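Local coordinates for citrate lyase subunit beta-like protein (Mycobacterium tuberculosis H37Rv, PDB 6ARB) that is a magnesium-dependent lyase of the HpcH/HpaI aldolase family that may play a role in fatty acid biosynthesis, at residues 238-243 against 270-275. Sequence-based numbering, arbitrary orientation.
Sequences WARRVL and TMLRRA
The sulfur of Met271 packs against Trp238 and Ala239, which both approach it from the side of helix 233-246: Trp238 presents the edge of its six-membered ring, and the methyl group of Ala239 comes within 4.0 Å, measured from Ala239 CB to Met271 SD. The sulfur lies practically in the indole plane, 5.1 Å from the centroid of the six-membered ring, a Met-aromatic contact at the ring edge. Met271 CE approaches the six-membered ring obliquely, 3.8 Å from Trp238 CZ3. Because the methionine chain runs extended beyond CG (chi2 176°, chi3 -175°), it spans the gap between the helices. The Met271 and Trp238 side chains cross at about a right angle. One face of the Trp238 ring rests against Val242 CG1, one turn further along the same helix.

Leu272 divides its two methyls between separate neighbours. Its CD1 lies 4.0 Å from Ala239 CB and meets Leu243 tip to tip, a tight approach of 3.3 Å between Leu243 CD1 and Leu272 CD1. The other branch turns to the aliphatic part of Arg240, where CD2 of Leu272 lies 4.0 Å from CG of Arg240. No hydrogen bond links the two segments, and cohesion comes from apolar and sulfur contacts. Beyond them, Arg274 donates hydrogen bonds to Ser154 and, weakly, to Gly152 of the second subunit, while Arg241 forms a salt bridge with Glu256.

The axes of the two segments pass 9.8 Å apart with directions 131° from each other, well off antiparallel. Their helices are joined through the two-stranded antiparallel sheet of 253-255 and 258-260, and make up a C-terminal helical extension that follows the last strand of the TIM barrel.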
loop_
_atom_site.group_PDB
_atom_site.type_symbol
_atom_site.label_atom_id
_atom_site.label_comp_id
_atom_site.label_asym_id
_atom_site.label_seq_id
_atom_site.Cartn_x
_atom_site.Cartn_y
_atom_site.Cartn_z
ATOM N N TRP A 238 4.324 2.331 -30.994
ATOM C CA TRP A 238 2.924 2.140 -30.619
ATOM C C TRP A 238 2.155 3.455 -30.401
ATOM O O TRP A 238 1.032 3.607 -30.878
ATOM C CB TRP A 238 2.809 1.269 -29.372
ATOM C CG TRP A 238 1.427 1.277 -28.816
ATOM C CD1 TRP A 238 0.374 0.503 -29.215
ATOM C CD2 TRP A 238 0.929 2.134 -27.780
ATOM N NE1 TRP A 238 -0.748 0.811 -28.470
ATOM C CE2 TRP A 238 -0.433 1.814 -27.591
ATOM C CE3 TRP A 238 1.502 3.142 -26.996
ATOM C CZ2 TRP A 238 -1.229 2.458 -26.636
ATOM C CZ3 TRP A 238 0.709 3.786 -26.050
ATOM C CH2 TRP A 238 -0.641 3.441 -25.881
ATOM N N ALA A 239 2.755 4.385 -29.665
ATOM C CA ALA A 239 2.143 5.691 -29.426
ATOM C C ALA A 239 1.789 6.411 -30.735
ATOM O O ALA A 239 0.694 6.957 -30.879
ATOM C CB ALA A 239 3.055 6.551 -28.563
ATOM N N ARG A 240 2.710 6.400 -31.696
ATOM C CA ARG A 240 2.441 6.967 -33.016
ATOM C C ARG A 240 1.270 6.269 -33.693
ATOM O O ARG A 240 0.370 6.924 -34.199
ATOM C CB ARG A 240 3.680 6.875 -33.920
ATOM C CG ARG A 240 4.866 7.676 -33.421
ATOM C CD ARG A 240 6.064 7.636 -34.366
ATOM N NE ARG A 240 7.187 8.329 -33.739
ATOM C CZ ARG A 240 8.226 7.722 -33.173
ATOM N NH1 ARG A 240 8.318 6.397 -33.194
ATOM N NH2 ARG A 240 9.185 8.441 -32.603
ATOM N N ARG A 241 1.283 4.938 -33.694
ATOM C CA ARG A 241 0.222 4.162 -34.333
ATOM C C ARG A 241 -1.158 4.477 -33.745
ATOM O O ARG A 241 -2.090 4.839 -34.467
ATOM C CB ARG A 241 0.511 2.647 -34.247
ATOM C CG ARG A 241 1.700 2.175 -35.103
ATOM C CD ARG A 241 1.639 0.677 -35.432
ATOM N NE ARG A 241 1.455 -0.166 -34.251
ATOM C CZ ARG A 241 2.421 -0.483 -33.389
ATOM N NH1 ARG A 241 3.651 -0.016 -33.563
ATOM N NH2 ARG A 241 2.153 -1.253 -32.343
ATOM N N VAL A 242 -1.273 4.342 -32.430
ATOM C CA VAL A 242 -2.561 4.456 -31.752
ATOM C C VAL A 242 -3.151 5.862 -31.841
ATOM O O VAL A 242 -4.371 6.028 -31.919
ATOM C CB VAL A 242 -2.459 4.028 -30.262
ATOM C CG1 VAL A 242 -1.704 5.070 -29.436
ATOM C CG2 VAL A 242 -3.837 3.790 -29.690
ATOM N N LEU A 243 -2.288 6.873 -31.812
ATOM C CA LEU A 243 -2.748 8.251 -31.894
ATOM C C LEU A 243 -3.179 8.578 -33.316
ATOM O O LEU A 243 -4.130 9.330 -33.517
ATOM C CB LEU A 243 -1.668 9.221 -31.412
ATOM C CG LEU A 243 -1.487 9.389 -29.907
ATOM C CD1 LEU A 243 -0.257 10.232 -29.624
ATOM C CD2 LEU A 243 -2.723 10.038 -29.276
ATOM N N THR A 270 1.828 11.291 -23.775
ATOM C CA THR A 270 2.830 11.539 -22.759
ATOM C C THR A 270 4.165 10.947 -23.175
ATOM O O THR A 270 5.203 11.553 -22.938
ATOM C CB THR A 270 2.385 11.033 -21.375
ATOM O OG1 THR A 270 1.392 11.927 -20.866
ATOM C CG2 THR A 270 3.560 11.005 -20.410
ATOM N N MET A 271 4.128 9.772 -23.804
ATOM C CA MET A 271 5.346 9.147 -24.302
ATOM C C MET A 271 5.997 10.040 -25.353
ATOM O O MET A 271 7.214 10.235 -25.356
ATOM C CB MET A 271 5.043 7.781 -24.921
ATOM C CG MET A 271 4.657 6.671 -23.942
ATOM S SD MET A 271 4.247 5.227 -24.962
ATOM C CE MET A 271 3.687 4.059 -23.719
ATOM N N LEU A 272 5.187 10.592 -26.245
ATOM C CA LEU A 272 5.733 11.416 -27.328
ATOM C C LEU A 272 6.218 12.771 -26.816
ATOM O O LEU A 272 7.216 13.305 -27.293
ATOM C CB LEU A 272 4.709 11.607 -28.447
ATOM C CG LEU A 272 4.437 10.326 -29.242
ATOM C CD1 LEU A 272 3.078 10.363 -29.904
ATOM C CD2 LEU A 272 5.563 10.052 -30.268
ATOM N N ARG A 273 5.500 13.334 -25.853
ATOM C CA ARG A 273 5.989 14.530 -25.176
ATOM C C ARG A 273 7.378 14.263 -24.580
ATOM O O ARG A 273 8.285 15.078 -24.725
ATOM C CB ARG A 273 5.003 14.966 -24.090
ATOM C CG ARG A 273 5.574 15.962 -23.095
ATOM C CD ARG A 273 4.448 16.714 -22.375
ATOM N NE ARG A 273 3.477 15.817 -21.738
ATOM C CZ ARG A 273 2.319 15.446 -22.287
ATOM N NH1 ARG A 273 1.978 15.892 -23.488
ATOM N NH2 ARG A 273 1.499 14.630 -21.631
ATOM N N ARG A 274 7.549 13.116 -23.923
ATOM C CA ARG A 274 8.844 12.790 -23.323
ATOM C C ARG A 274 9.953 12.662 -24.361
ATOM O O ARG A 274 11.083 13.090 -24.128
ATOM C CB ARG A 274 8.773 11.528 -22.456
ATOM C CG ARG A 274 8.073 11.724 -21.108
ATOM C CD ARG A 274 8.496 10.636 -20.126
ATOM N NE ARG A 274 7.418 10.267 -19.215
ATOM C CZ ARG A 274 6.758 9.113 -19.267
ATOM N NH1 ARG A 274 7.076 8.202 -20.183
ATOM N NH2 ARG A 274 5.783 8.868 -18.398
ATOM N N ALA A 275 9.626 12.077 -25.509
ATOM C CA ALA A 275 10.611 11.907 -26.569
ATOM C C ALA A 275 10.982 13.270 -27.135
ATOM O O ALA A 275 12.118 13.481 -27.547
ATOM C CB ALA A 275 10.076 11.007 -27.667
#